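Local structure of putative mandelate racemase (Salmonella typhimurium, 2O56) at residues G123-E128 with Y373-L378; D203-I208 with L241-Y246; D61-I66 with S100-A105; V250-P255 with E273-R278; N185-N190 with D195-L200. The protein is of unknown physiological function but binds magnesium as a member of the enolase superfamily, and probably acts as a hydro-lyase. One frame throughout, in Å; residues are numbered along the deposited sequence.

Contact 1: G123-E128 with Y373-L378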
# COMPACT_ATOMS: atom_id res chain seq x y z
N GLY A 123 23.06 -5.25 30.73
CA GLY A 123 21.94 -4.62 31.43
C GLY A 123 21.33 -5.38 32.60
O GLY A 123 20.27 -4.99 33.11
N GLY A 124 21.99 -6.45 33.02
CA GLY A 124 21.76 -7.01 34.34
C GLY A 124 20.90 -8.25 34.33
O GLY A 124 20.72 -8.89 33.30
N LYS A 125 20.39 -8.62 35.49
CA LYS A 125 19.73 -9.91 35.63
C LYS A 125 18.23 -9.66 35.58
O LYS A 125 17.62 -9.31 36.59
CB LYS A 125 20.16 -10.59 36.95
CG LYS A 125 19.69 -12.04 37.10
CD LYS A 125 20.34 -12.76 38.26
CE LYS A 125 21.65 -13.42 37.85
NZ LYS A 125 22.50 -13.71 39.04
N SER A 126 17.62 -9.83 34.41
CA SER A 126 16.17 -9.62 34.26
C SER A 126 15.33 -10.84 34.67
O SER A 126 14.12 -10.73 34.79
CB SER A 126 15.82 -9.21 32.83
OG SER A 126 16.55 -8.06 32.45
N ARG A 127 15.98 -11.99 34.85
CA ARG A 127 15.31 -13.21 35.33
C ARG A 127 16.34 -14.11 36.01
O ARG A 127 17.53 -14.02 35.71
CB ARG A 127 14.61 -13.96 34.18
CG ARG A 127 15.56 -14.53 33.09
CD ARG A 127 14.86 -14.94 31.79
NE ARG A 127 13.80 -14.00 31.41
CZ ARG A 127 14.01 -12.82 30.82
NH1 ARG A 127 15.23 -12.45 30.50
NH2 ARG A 127 12.99 -12.03 30.55
N GLU A 128 15.89 -14.97 36.91
CA GLU A 128 16.82 -15.70 37.79
C GLU A 128 17.14 -17.09 37.25
O GLU A 128 18.20 -17.63 37.53
CB GLU A 128 16.24 -15.84 39.21
CG GLU A 128 16.08 -14.53 39.98
CD GLU A 128 17.41 -13.83 40.24
OE1 GLU A 128 18.36 -14.51 40.68
OE2 GLU A 128 17.49 -12.60 40.01
N TYR A 373 18.41 -23.49 33.25
CA TYR A 373 19.83 -23.10 33.35
C TYR A 373 19.96 -21.92 34.28
O TYR A 373 19.01 -21.12 34.42
CB TYR A 373 20.31 -22.60 32.01
CG TYR A 373 21.00 -23.58 31.11
CD1 TYR A 373 20.40 -23.99 29.93
CD2 TYR A 373 22.28 -24.06 31.41
CE1 TYR A 373 21.04 -24.86 29.05
CE2 TYR A 373 22.93 -24.94 30.54
CZ TYR A 373 22.30 -25.33 29.36
OH TYR A 373 22.91 -26.20 28.47
N GLU A 374 21.15 -21.76 34.88
CA GLU A 374 21.52 -20.49 35.49
C GLU A 374 22.71 -19.91 34.77
O GLU A 374 23.51 -20.63 34.18
CB GLU A 374 21.80 -20.64 36.99
CG GLU A 374 20.58 -21.10 37.82
CD GLU A 374 20.91 -21.28 39.29
OE1 GLU A 374 21.90 -21.96 39.60
OE2 GLU A 374 20.17 -20.73 40.14
N VAL A 375 22.80 -18.59 34.81
CA VAL A 375 23.82 -17.83 34.10
C VAL A 375 25.22 -17.97 34.77
O VAL A 375 25.30 -18.02 36.00
CB VAL A 375 23.35 -16.35 33.97
CG1 VAL A 375 23.45 -15.60 35.30
CG2 VAL A 375 24.04 -15.63 32.84
N PRO A 376 26.31 -18.04 33.98
CA PRO A 376 27.66 -17.95 34.54
C PRO A 376 27.90 -16.65 35.30
O PRO A 376 27.31 -15.61 34.98
CB PRO A 376 28.57 -18.02 33.30
CG PRO A 376 27.75 -18.73 32.27
CD PRO A 376 26.36 -18.24 32.51
N GLU A 377 28.77 -16.70 36.30
CA GLU A 377 29.00 -15.55 37.16
C GLU A 377 30.43 -14.99 37.10
O GLU A 377 30.69 -13.91 37.64
CB GLU A 377 28.59 -15.86 38.60
CG GLU A 377 27.09 -16.16 38.79
CD GLU A 377 26.19 -14.92 38.65
OE1 GLU A 377 26.72 -13.79 38.55
OE2 GLU A 377 24.94 -15.09 38.63
N LEU A 378 31.33 -15.74 36.47
CA LEU A 378 32.74 -15.33 36.35
C LEU A 378 32.85 -14.11 35.43
O LEU A 378 31.91 -13.85 34.67
CB LEU A 378 33.57 -16.48 35.78
CG LEU A 378 33.57 -17.78 36.60
CD1 LEU A 378 34.16 -18.92 35.79
CD2 LEU A 378 34.38 -17.57 37.88
O HOH W 1 20.55 -17.27 36.19
O HOH W 2 18.02 -19.03 40.07
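The carboxylate of Glu377 is met at OE2, where Lys125 NZ donates a hydrogen bond of 2.8 Å into the syn lone pair, on the side of OE1, and so closes a salt bridge. The Lys125 and Glu377 side chains cross at about a right angle. The other oxygen, OE1, is engaged by the hydroxyl of Tyr119, so both oxygens of the group are held. With CG anti to the backbone N (chi1 -171°), the Lys125 chain runs out extended and then bends at chi3 (-88°), which lays its methylene CE over Val375. There CE meets CG1 at 3.8 Å, the apolar part of the contact, and Val375 also packs on His336 and Thr339 of helix 328-340.

Further along, two waters extend the contact. One molecule donates to Glu128 O at 2.7 Å and accepts from Val375 N at 3.0 Å; a second spans Glu128 O and Glu374 OE2, donating to both. The contact thus ties the loop after helix 118-121 to the one after strand 372-373, on the surface of the chain and away from the metal site. Glu128 OE1 lies 6.5 Å from Glu374 OE2 and 6.9 Å from Glu377 OE2; Lys125, together with Lys129 in a long, weak ion pair to Glu374 OE2, probably offsets part of the negative charge gathered here.

Contact 2: D203-I208 with L241-Y246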
# COMPACT_ATOMS: atom_id res chain seq x y z
N ASP A 203 1.25 -37.86 12.44
CA ASP A 203 1.03 -38.99 13.36
C ASP A 203 2.11 -39.04 14.44
O ASP A 203 1.81 -39.28 15.61
CB ASP A 203 1.02 -40.32 12.61
CG ASP A 203 -0.23 -40.52 11.77
OD1 ASP A 203 -1.27 -39.86 12.03
OD2 ASP A 203 -0.17 -41.34 10.84
N ARG A 204 3.36 -38.81 14.05
CA ARG A 204 4.43 -38.67 15.04
C ARG A 204 4.14 -37.52 16.01
O ARG A 204 4.25 -37.68 17.23
CB ARG A 204 5.79 -38.44 14.35
CG ARG A 204 6.35 -39.65 13.63
CD ARG A 204 7.26 -39.20 12.52
NE ARG A 204 8.08 -40.29 11.98
CZ ARG A 204 8.90 -40.16 10.95
NH1 ARG A 204 9.01 -38.99 10.32
NH2 ARG A 204 9.61 -41.20 10.53
N MET A 205 3.72 -36.39 15.48
CA MET A 205 3.48 -35.21 16.30
C MET A 205 2.28 -35.41 17.24
O MET A 205 2.30 -34.97 18.39
CB MET A 205 3.31 -33.97 15.41
CG MET A 205 3.34 -32.66 16.17
SD MET A 205 4.99 -32.04 16.40
CE MET A 205 5.44 -31.64 14.71
N ALA A 206 1.24 -36.08 16.75
CA ALA A 206 0.04 -36.29 17.55
C ALA A 206 0.29 -37.32 18.65
O ALA A 206 -0.29 -37.25 19.74
CB ALA A 206 -1.14 -36.73 16.65
N ALA A 207 1.18 -38.28 18.35
CA ALA A 207 1.70 -39.25 19.33
C ALA A 207 2.40 -38.56 20.50
O ALA A 207 2.17 -38.87 21.66
CB ALA A 207 2.65 -40.24 18.64
N ILE A 208 3.27 -37.60 20.19
CA ILE A 208 3.90 -36.79 21.24
C ILE A 208 2.85 -36.07 22.11
O ILE A 208 2.88 -36.21 23.33
CB ILE A 208 4.94 -35.78 20.68
CG1 ILE A 208 6.07 -36.53 19.99
CG2 ILE A 208 5.48 -34.90 21.81
CD1 ILE A 208 6.99 -35.63 19.16
N LEU A 241 -3.00 -29.47 17.29
CA LEU A 241 -2.18 -30.10 18.32
C LEU A 241 -1.65 -29.13 19.39
O LEU A 241 -0.99 -29.56 20.34
CB LEU A 241 -1.04 -30.91 17.68
CG LEU A 241 -1.43 -31.99 16.66
CD1 LEU A 241 -0.20 -32.67 16.10
CD2 LEU A 241 -2.36 -33.02 17.27
N GLY A 242 -1.94 -27.84 19.25
CA GLY A 242 -1.54 -26.84 20.25
C GLY A 242 -0.04 -26.58 20.17
O GLY A 242 0.67 -26.71 21.17
N ILE A 243 0.45 -26.22 18.99
CA ILE A 243 1.89 -25.99 18.73
C ILE A 243 2.40 -24.64 19.28
O ILE A 243 1.78 -23.59 19.04
CB ILE A 243 2.17 -26.18 17.20
CG1 ILE A 243 1.72 -27.57 16.77
CG2 ILE A 243 3.66 -25.99 16.84
CD1 ILE A 243 2.54 -28.72 17.42
N PHE A 244 3.51 -24.68 20.02
CA PHE A 244 4.04 -23.50 20.77
C PHE A 244 4.56 -22.45 19.79
O PHE A 244 4.15 -21.29 19.81
CB PHE A 244 5.21 -23.96 21.65
CG PHE A 244 5.59 -23.00 22.73
CD1 PHE A 244 4.63 -22.49 23.61
CD2 PHE A 244 6.92 -22.67 22.93
CE1 PHE A 244 5.02 -21.62 24.63
CE2 PHE A 244 7.31 -21.81 23.96
CZ PHE A 244 6.35 -21.28 24.79
N TYR A 245 5.49 -22.87 18.94
CA TYR A 245 5.69 -22.18 17.67
C TYR A 245 6.20 -23.07 16.56
O TYR A 245 6.54 -24.23 16.79
CB TYR A 245 6.54 -20.93 17.87
CG TYR A 245 7.82 -21.09 18.68
CD1 TYR A 245 9.00 -21.51 18.09
CD2 TYR A 245 7.85 -20.75 20.04
CE1 TYR A 245 10.18 -21.61 18.82
CE2 TYR A 245 9.03 -20.85 20.78
CZ TYR A 245 10.18 -21.29 20.16
OH TYR A 245 11.35 -21.39 20.88
N TYR A 246 6.22 -22.53 15.33
CA TYR A 246 6.45 -23.31 14.12
C TYR A 246 7.73 -22.72 13.51
O TYR A 246 7.72 -21.58 13.09
CB TYR A 246 5.28 -23.03 13.17
CG TYR A 246 5.18 -23.92 11.94
CD1 TYR A 246 5.67 -25.22 11.93
CD2 TYR A 246 4.56 -23.44 10.77
CE1 TYR A 246 5.55 -26.03 10.81
CE2 TYR A 246 4.43 -24.24 9.63
CZ TYR A 246 4.93 -25.53 9.66
OH TYR A 246 4.81 -26.32 8.54
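Met205 and Leu241 make the tight part of this contact. CD1 of Leu241 comes to 3.5 Å from Met205 CG and 3.8 Å from its CB, and the same methyl reaches Ala206 N at 3.8 Å, so that it sits against the helix backbone as well as the side chain. The two side chains meet at a slant. Placing CG of Met205 on the far side of its CB from the backbone N (chi1 -168°) carries the thioether towards the loop, and the bend at chi2 (87°) then turns its far end away from Leu241. Ile243 approaches more distantly, its CD1 4.2 Å from Met205 CG.

These residues belong to the barrel domain of the mandelate racemase family, a modified TIM barrel. Helix 195-212 packs outside the parallel sheet and precedes strand 217-221, and residues 241-246 lead from the end of helix 228-238 into the neighbouring strand 246-247. On the inner side Met205 is buried against Val173 and Ile218, on strands of that sheet.

Towards solvent the fit slackens. Ala206 and Leu241 are both partly exposed, and the second methyl of Leu241, CD2, stands 4.0 Å from Ala206 CB. No hydrogen bond joins the two segments, although Leu241 O accepts one from NE of Arg209, the next residue of the helix.

Contact 3: D61-I66 with S100-A105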
# COMPACT_ATOMS: atom_id res chain seq x y z
N ASP A 61 40.96 -13.48 7.93
CA ASP A 61 41.01 -12.21 7.17
C ASP A 61 40.55 -10.99 7.97
O ASP A 61 41.16 -9.92 7.88
CB ASP A 61 40.21 -12.32 5.87
CG ASP A 61 40.92 -13.14 4.80
OD1 ASP A 61 42.14 -13.45 4.94
OD2 ASP A 61 40.24 -13.48 3.81
N LEU A 62 39.45 -11.16 8.72
CA LEU A 62 38.96 -10.11 9.63
C LEU A 62 39.96 -9.78 10.75
O LEU A 62 40.18 -8.61 11.07
CB LEU A 62 37.57 -10.48 10.19
CG LEU A 62 36.40 -10.43 9.19
CD1 LEU A 62 35.10 -11.06 9.72
CD2 LEU A 62 36.15 -9.03 8.75
N SER A 63 40.61 -10.80 11.30
CA SER A 63 41.61 -10.60 12.34
C SER A 63 42.74 -9.66 11.93
O SER A 63 43.16 -8.84 12.74
CB SER A 63 42.16 -11.94 12.82
OG SER A 63 41.10 -12.69 13.42
N ALA A 64 43.18 -9.76 10.67
CA ALA A 64 44.19 -8.86 10.12
C ALA A 64 43.86 -7.40 10.31
O ALA A 64 44.77 -6.59 10.47
CB ALA A 64 44.45 -9.16 8.65
N ILE A 65 42.58 -7.05 10.28
CA ILE A 65 42.20 -5.64 10.29
C ILE A 65 42.02 -5.05 11.68
O ILE A 65 41.94 -3.83 11.83
CB ILE A 65 41.02 -5.29 9.32
CG1 ILE A 65 39.68 -5.72 9.89
CG2 ILE A 65 41.25 -5.91 7.95
CD1 ILE A 65 38.50 -4.96 9.29
N ILE A 66 41.98 -5.91 12.70
CA ILE A 66 41.82 -5.47 14.08
C ILE A 66 43.09 -5.52 14.97
O ILE A 66 43.08 -5.03 16.10
CB ILE A 66 40.66 -6.22 14.77
CG1 ILE A 66 41.10 -7.63 15.14
CG2 ILE A 66 39.41 -6.19 13.86
CD1 ILE A 66 40.06 -8.44 15.84
N SER A 100 31.00 -12.49 14.25
CA SER A 100 30.38 -12.85 15.52
C SER A 100 31.40 -13.44 16.48
O SER A 100 31.45 -13.05 17.64
CB SER A 100 29.26 -13.87 15.29
OG SER A 100 28.30 -13.37 14.35
N GLY A 101 32.22 -14.37 15.98
CA GLY A 101 33.28 -14.97 16.77
C GLY A 101 34.19 -13.93 17.38
O GLY A 101 34.47 -13.97 18.57
N ILE A 102 34.63 -13.00 16.54
CA ILE A 102 35.48 -11.88 16.95
C ILE A 102 34.80 -11.00 17.98
O ILE A 102 35.39 -10.66 19.00
CB ILE A 102 35.91 -11.07 15.73
CG1 ILE A 102 36.96 -11.88 14.94
CG2 ILE A 102 36.50 -9.72 16.13
CD1 ILE A 102 37.31 -11.30 13.63
N ASP A 103 33.54 -10.66 17.71
CA ASP A 103 32.79 -9.76 18.56
C ASP A 103 32.61 -10.32 19.96
O ASP A 103 32.77 -9.58 20.93
CB ASP A 103 31.41 -9.48 17.96
CG ASP A 103 30.64 -8.45 18.76
OD1 ASP A 103 30.95 -7.24 18.65
OD2 ASP A 103 29.73 -8.86 19.52
N ILE A 104 32.24 -11.60 20.05
CA ILE A 104 32.06 -12.27 21.33
C ILE A 104 33.36 -12.21 22.15
O ILE A 104 33.34 -11.89 23.34
CB ILE A 104 31.62 -13.76 21.16
CG1 ILE A 104 30.21 -13.87 20.58
CG2 ILE A 104 31.69 -14.50 22.51
CD1 ILE A 104 29.92 -15.21 19.96
N ALA A 105 34.49 -12.46 21.49
CA ALA A 105 35.80 -12.44 22.16
C ALA A 105 36.18 -11.05 22.66
O ALA A 105 36.86 -10.90 23.67
CB ALA A 105 36.86 -13.02 21.22
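Helices 52-66 and 93-114 pack together in the capping domain of this enolase-superfamily fold, whose antiparallel sheet of four strands takes one edge strand from the C-terminal end of the chain (395-398). Ile102 carries the contact from one side and meets Leu62, Ser63 and Ile66 on the other. The axes of the two short segments, 42° apart in direction, come within 10.9 Å.

The two branches of Ile102 divide the work. With CG1 anti to the carbonyl carbon (chi1 -73°), its CD1 extends to Leu62 CB at 3.5 Å, the closest approach between the segments. The beta-branch methyl CG2 turns instead to Ile66, whose side chain slides past that of Ile102 in the opposite direction. All four touching residues are buried. Around them, Met81 of helix 74-83 touches both Leu62 and Ile102, while Val30 and Ile32 of strand 28-34 also pack on Ile102. Leu62 also packs on Val50 of a neighbouring subunit.

The one polar atom facing Ile102 is Ser63 OG; it is hydrogen-bonded to Ala59 O of its own helix and touches Ile102 CD1 at 4.0 Å without making a bond to the other segment.

Contact 4: V250-P255 with E273-R278. With MG (magnesium ion), chain I.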
# COMPACT_ATOMS: atom_id res chain seq x y z
N VAL A 250 10.05 -21.91 6.12
CA VAL A 250 10.52 -21.61 4.78
C VAL A 250 11.83 -20.79 4.95
O VAL A 250 12.05 -20.19 6.00
CB VAL A 250 9.42 -20.83 3.98
CG1 VAL A 250 9.16 -19.43 4.61
CG2 VAL A 250 9.81 -20.67 2.53
N MET A 251 12.72 -20.82 3.96
CA MET A 251 13.96 -20.03 4.02
C MET A 251 13.65 -18.52 3.99
O MET A 251 12.57 -18.15 3.54
CB MET A 251 14.87 -20.43 2.86
CG MET A 251 14.39 -20.03 1.49
SD MET A 251 15.47 -20.65 0.18
CE MET A 251 14.57 -20.12 -1.28
N PRO A 252 14.60 -17.66 4.45
CA PRO A 252 14.36 -16.22 4.56
C PRO A 252 14.66 -15.35 3.34
O PRO A 252 14.49 -14.14 3.41
CB PRO A 252 15.32 -15.81 5.71
CG PRO A 252 16.42 -16.77 5.66
CD PRO A 252 15.93 -18.03 4.98
N LEU A 253 15.10 -15.95 2.23
CA LEU A 253 15.64 -15.18 1.09
C LEU A 253 14.65 -14.19 0.46
O LEU A 253 15.04 -13.10 0.02
CB LEU A 253 16.18 -16.15 0.03
CG LEU A 253 17.38 -17.03 0.43
CD1 LEU A 253 17.90 -17.78 -0.79
CD2 LEU A 253 18.48 -16.22 1.08
N ASN A 254 13.37 -14.58 0.41
CA ASN A 254 12.26 -13.65 0.09
C ASN A 254 11.32 -13.62 1.31
O ASN A 254 10.56 -14.56 1.54
CB ASN A 254 11.52 -14.17 -1.17
CG ASN A 254 10.29 -13.33 -1.57
OD1 ASN A 254 9.96 -12.33 -0.93
ND2 ASN A 254 9.61 -13.77 -2.64
N PRO A 255 11.41 -12.55 2.13
CA PRO A 255 10.61 -12.43 3.34
C PRO A 255 9.10 -12.54 3.16
O PRO A 255 8.40 -12.79 4.14
CB PRO A 255 10.97 -11.03 3.85
CG PRO A 255 12.39 -10.88 3.40
CD PRO A 255 12.36 -11.43 2.00
N GLU A 273 17.91 -18.32 12.81
CA GLU A 273 19.26 -18.89 12.72
C GLU A 273 19.97 -18.57 11.40
O GLU A 273 21.20 -18.54 11.34
CB GLU A 273 19.27 -20.39 13.02
CG GLU A 273 18.53 -21.26 12.03
CD GLU A 273 18.27 -22.64 12.59
OE1 GLU A 273 17.20 -22.85 13.20
OE2 GLU A 273 19.14 -23.52 12.45
N ARG A 274 19.17 -18.31 10.36
CA ARG A 274 19.69 -17.93 9.06
C ARG A 274 19.29 -16.54 8.58
O ARG A 274 19.30 -16.26 7.39
CB ARG A 274 19.36 -19.00 8.03
CG ARG A 274 20.25 -20.24 8.18
CD ARG A 274 19.83 -21.28 7.20
NE ARG A 274 18.67 -22.02 7.68
CZ ARG A 274 18.26 -23.16 7.16
NH1 ARG A 274 18.92 -23.69 6.15
NH2 ARG A 274 17.20 -23.78 7.66
N ILE A 275 19.01 -15.67 9.54
CA ILE A 275 18.73 -14.26 9.30
C ILE A 275 19.74 -13.44 10.13
O ILE A 275 19.91 -13.67 11.33
CB ILE A 275 17.31 -13.93 9.81
CG1 ILE A 275 16.26 -14.81 9.13
CG2 ILE A 275 16.98 -12.50 9.56
CD1 ILE A 275 14.79 -14.61 9.71
N TYR A 276 20.43 -12.51 9.48
CA TYR A 276 21.62 -11.90 10.07
C TYR A 276 21.50 -10.39 10.21
O TYR A 276 21.07 -9.71 9.28
CB TYR A 276 22.87 -12.24 9.24
CG TYR A 276 22.89 -13.66 8.74
CD1 TYR A 276 22.86 -14.73 9.64
CD2 TYR A 276 22.90 -13.93 7.38
CE1 TYR A 276 22.85 -16.05 9.20
CE2 TYR A 276 22.89 -15.25 6.93
CZ TYR A 276 22.86 -16.30 7.86
OH TYR A 276 22.88 -17.60 7.43
N TRP A 277 21.89 -9.90 11.39
CA TRP A 277 22.00 -8.46 11.71
C TRP A 277 20.63 -7.79 11.83
O TRP A 277 19.60 -8.39 11.50
CB TRP A 277 22.93 -7.69 10.76
CG TRP A 277 24.27 -8.33 10.48
CD1 TRP A 277 24.91 -9.28 11.22
CD2 TRP A 277 25.14 -8.02 9.38
NE1 TRP A 277 26.11 -9.60 10.63
CE2 TRP A 277 26.28 -8.83 9.51
CE3 TRP A 277 25.05 -7.13 8.30
CZ2 TRP A 277 27.33 -8.80 8.59
CZ3 TRP A 277 26.11 -7.09 7.39
CH2 TRP A 277 27.23 -7.92 7.54
N ARG A 278 20.61 -6.58 12.36
CA ARG A 278 19.38 -5.78 12.38
C ARG A 278 18.75 -5.72 10.96
O ARG A 278 17.54 -5.83 10.81
CB ARG A 278 19.71 -4.35 12.81
CG ARG A 278 19.92 -4.12 14.31
CD ARG A 278 20.67 -2.79 14.51
NE ARG A 278 22.09 -2.91 14.15
CZ ARG A 278 22.95 -1.89 14.13
NH1 ARG A 278 22.54 -0.67 14.45
NH2 ARG A 278 24.22 -2.08 13.80
MG MG I . 16.47 -24.85 13.93
O HOH W 3 17.82 -25.36 15.62
O HOH W 4 15.54 -24.79 11.72
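The ring of Pro252 lies obliquely across the Ile275 side chain, its CB 3.7 Å and its CG 4.0 Å from Ile275 CG1. The same CG also reaches the backbone at Arg274 O, 3.4 Å away. Having CG1 anti to the carbonyl carbon (chi1 -57°) brings this branch of Ile275 up to the proline, and Phe284 of helix 277-286 packs on both residues.

The two segments follow neighbouring strands, 246-247 and 269-271, of the modified TIM barrel, at the C-terminal ends of the strands, where the metal site lies. Glu273 extends away from the proline and binds magnesium through OE1 at 2.3 Å, with OE2 back at 3.3 Å, so the carboxylate is monodentate; Glu221, Glu247 and two waters also bind the ion. Arg274, next to the ligand in sequence and itself touching the proline, forms a salt bridge to Glu248 through NH2 and makes a cation-pi contact with Phe86 of a neighbouring subunit, whose carbonyl accepts from NH1. Arg274 O lies 3.6 Å above the Tyr276 ring, offset towards its rim.

Contact 5: N185-N190 with D195-L200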
# COMPACT_ATOMS: atom_id res chain seq x y z
N ASN A 185 16.25 -36.26 5.56
CA ASN A 185 16.25 -35.20 4.56
C ASN A 185 16.60 -35.75 3.18
O ASN A 185 17.55 -35.31 2.53
CB ASN A 185 17.21 -34.06 4.96
CG ASN A 185 17.00 -32.79 4.14
OD1 ASN A 185 15.91 -32.52 3.64
ND2 ASN A 185 18.07 -32.00 4.00
N GLN A 186 15.82 -36.72 2.72
CA GLN A 186 16.11 -37.28 1.42
C GLN A 186 14.94 -37.27 0.46
O GLN A 186 15.12 -37.56 -0.73
CB GLN A 186 16.72 -38.66 1.56
CG GLN A 186 18.22 -38.61 1.79
CD GLN A 186 18.81 -39.98 2.08
OE1 GLN A 186 18.21 -41.01 1.76
NE2 GLN A 186 19.98 -39.99 2.70
N GLN A 187 13.76 -36.91 0.96
CA GLN A 187 12.60 -36.71 0.09
C GLN A 187 12.49 -35.24 -0.34
O GLN A 187 12.99 -34.34 0.34
CB GLN A 187 11.31 -37.27 0.73
CG GLN A 187 11.04 -36.74 2.10
CD GLN A 187 10.34 -37.71 3.02
OE1 GLN A 187 9.62 -38.61 2.58
NE2 GLN A 187 10.54 -37.51 4.32
N ASN A 188 11.87 -34.99 -1.49
CA ASN A 188 11.64 -33.62 -1.94
C ASN A 188 10.44 -33.05 -1.21
O ASN A 188 9.30 -33.49 -1.42
CB ASN A 188 11.44 -33.56 -3.46
CG ASN A 188 11.11 -32.16 -3.96
OD1 ASN A 188 11.70 -31.17 -3.51
ND2 ASN A 188 10.17 -32.07 -4.89
N LEU A 189 10.68 -32.08 -0.35
CA LEU A 189 9.60 -31.55 0.48
C LEU A 189 9.07 -30.21 -0.04
O LEU A 189 8.35 -29.53 0.67
CB LEU A 189 10.03 -31.47 1.95
CG LEU A 189 10.27 -32.79 2.71
CD1 LEU A 189 10.76 -32.51 4.13
CD2 LEU A 189 9.01 -33.68 2.74
N ASN A 190 9.40 -29.85 -1.28
CA ASN A 190 8.89 -28.64 -1.94
C ASN A 190 7.62 -28.85 -2.75
O ASN A 190 7.46 -29.89 -3.38
CB ASN A 190 9.95 -28.04 -2.86
CG ASN A 190 11.29 -27.79 -2.15
OD1 ASN A 190 11.41 -26.90 -1.31
ND2 ASN A 190 12.30 -28.57 -2.52
N ASP A 195 -0.54 -36.81 0.53
CA ASP A 195 -0.90 -36.88 1.93
C ASP A 195 0.04 -37.72 2.79
O ASP A 195 0.37 -37.34 3.91
CB ASP A 195 -2.34 -37.34 2.11
CG ASP A 195 -2.78 -37.31 3.54
OD1 ASP A 195 -2.91 -36.19 4.10
OD2 ASP A 195 -2.95 -38.39 4.12
N LYS A 196 0.49 -38.85 2.26
CA LYS A 196 1.28 -39.81 3.04
C LYS A 196 2.58 -39.23 3.57
O LYS A 196 3.00 -39.54 4.68
CB LYS A 196 1.57 -41.07 2.23
CG LYS A 196 2.11 -40.83 0.83
CD LYS A 196 2.43 -42.13 0.14
CE LYS A 196 2.38 -41.95 -1.36
NZ LYS A 196 3.05 -43.08 -2.04
N ILE A 197 3.21 -38.37 2.77
CA ILE A 197 4.46 -37.73 3.18
C ILE A 197 4.28 -36.95 4.48
O ILE A 197 5.09 -37.08 5.40
CB ILE A 197 5.01 -36.84 2.04
CG1 ILE A 197 5.20 -37.67 0.77
CG2 ILE A 197 6.31 -36.19 2.47
CD1 ILE A 197 5.63 -36.89 -0.45
N LEU A 198 3.19 -36.20 4.58
CA LEU A 198 2.97 -35.31 5.72
C LEU A 198 2.17 -35.99 6.84
O LEU A 198 2.24 -35.57 7.99
CB LEU A 198 2.27 -34.03 5.27
CG LEU A 198 3.14 -33.08 4.44
CD1 LEU A 198 2.32 -31.90 3.97
CD2 LEU A 198 4.37 -32.60 5.24
N ARG A 199 1.41 -37.03 6.49
CA ARG A 199 0.58 -37.77 7.45
C ARG A 199 1.44 -38.46 8.51
O ARG A 199 1.09 -38.48 9.70
CB ARG A 199 -0.26 -38.80 6.68
CG ARG A 199 -1.06 -39.80 7.54
CD ARG A 199 -2.30 -39.19 8.14
NE ARG A 199 -2.98 -38.25 7.26
CZ ARG A 199 -3.66 -37.19 7.69
NH1 ARG A 199 -3.76 -36.94 8.99
NH2 ARG A 199 -4.24 -36.37 6.82
N LEU A 200 2.58 -39.00 8.07
CA LEU A 200 3.61 -39.54 8.94
C LEU A 200 4.08 -38.53 9.99
O LEU A 200 4.06 -38.80 11.18
CB LEU A 200 4.79 -40.04 8.10
CG LEU A 200 5.94 -40.72 8.84
CD1 LEU A 200 5.45 -41.92 9.68
CD2 LEU A 200 7.00 -41.16 7.84
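Ile197 gives up the most surface, followed by Leu189 and Gln187, where the long loop after strand 170-173 folds back on the start of helix 195-212, a beta-to-alpha connection of the modified TIM barrel. A single methyl, Ile197 CG2, meets both loop residues. The Leu189 side chain crosses that of Ile197 at a slant, CD2 lying 3.7 Å from CG2. Gln187 passes the isoleucine in the reverse direction, bringing OE1 to 4.1 Å from the same methyl. Its CG lies between the backbone N and the carbonyl carbon (chi1 54°), and the chain bends at chi2 to bring the amide there.

No hydrogen bond crosses between the segments, but each is braced internally. In the loop, Asn190 ND2 donates to Asn188 OD1 at 2.8 Å, while Leu189 packs further on Val176 and Phe225. Arg199 forms a side-on salt bridge with Asp195, four residues earlier: NE reaches OD2 at 3.1 Å in the guanidinium plane, and NH2 reaches OD1 at 3.0 Å, with OD1 tilted 26° out of it.

How the contacts relate
Contact 4 holds a magnesium ligand, Glu273; the others stand further off. The side chain of Met205 in contact 2 is about 13 Å from the ion and that of Leu189 in contact 5 about 14 Å. Contacts 2 and 5 share helix 195-212, with centres 16 Å apart, while segment 241-246 of contact 2 stops just before the ligand Glu247. Contact 3 belongs to the N-terminal domain, yet its nearest atoms come within about 6 Å of contact 4, where the two domains approach each other. Contacts 3, 4 and 5 all touch the same neighbouring subunit. Contact 1, 42 Å from contact 5 between centres, spans 244 residues that include contacts 2, 4 and 5.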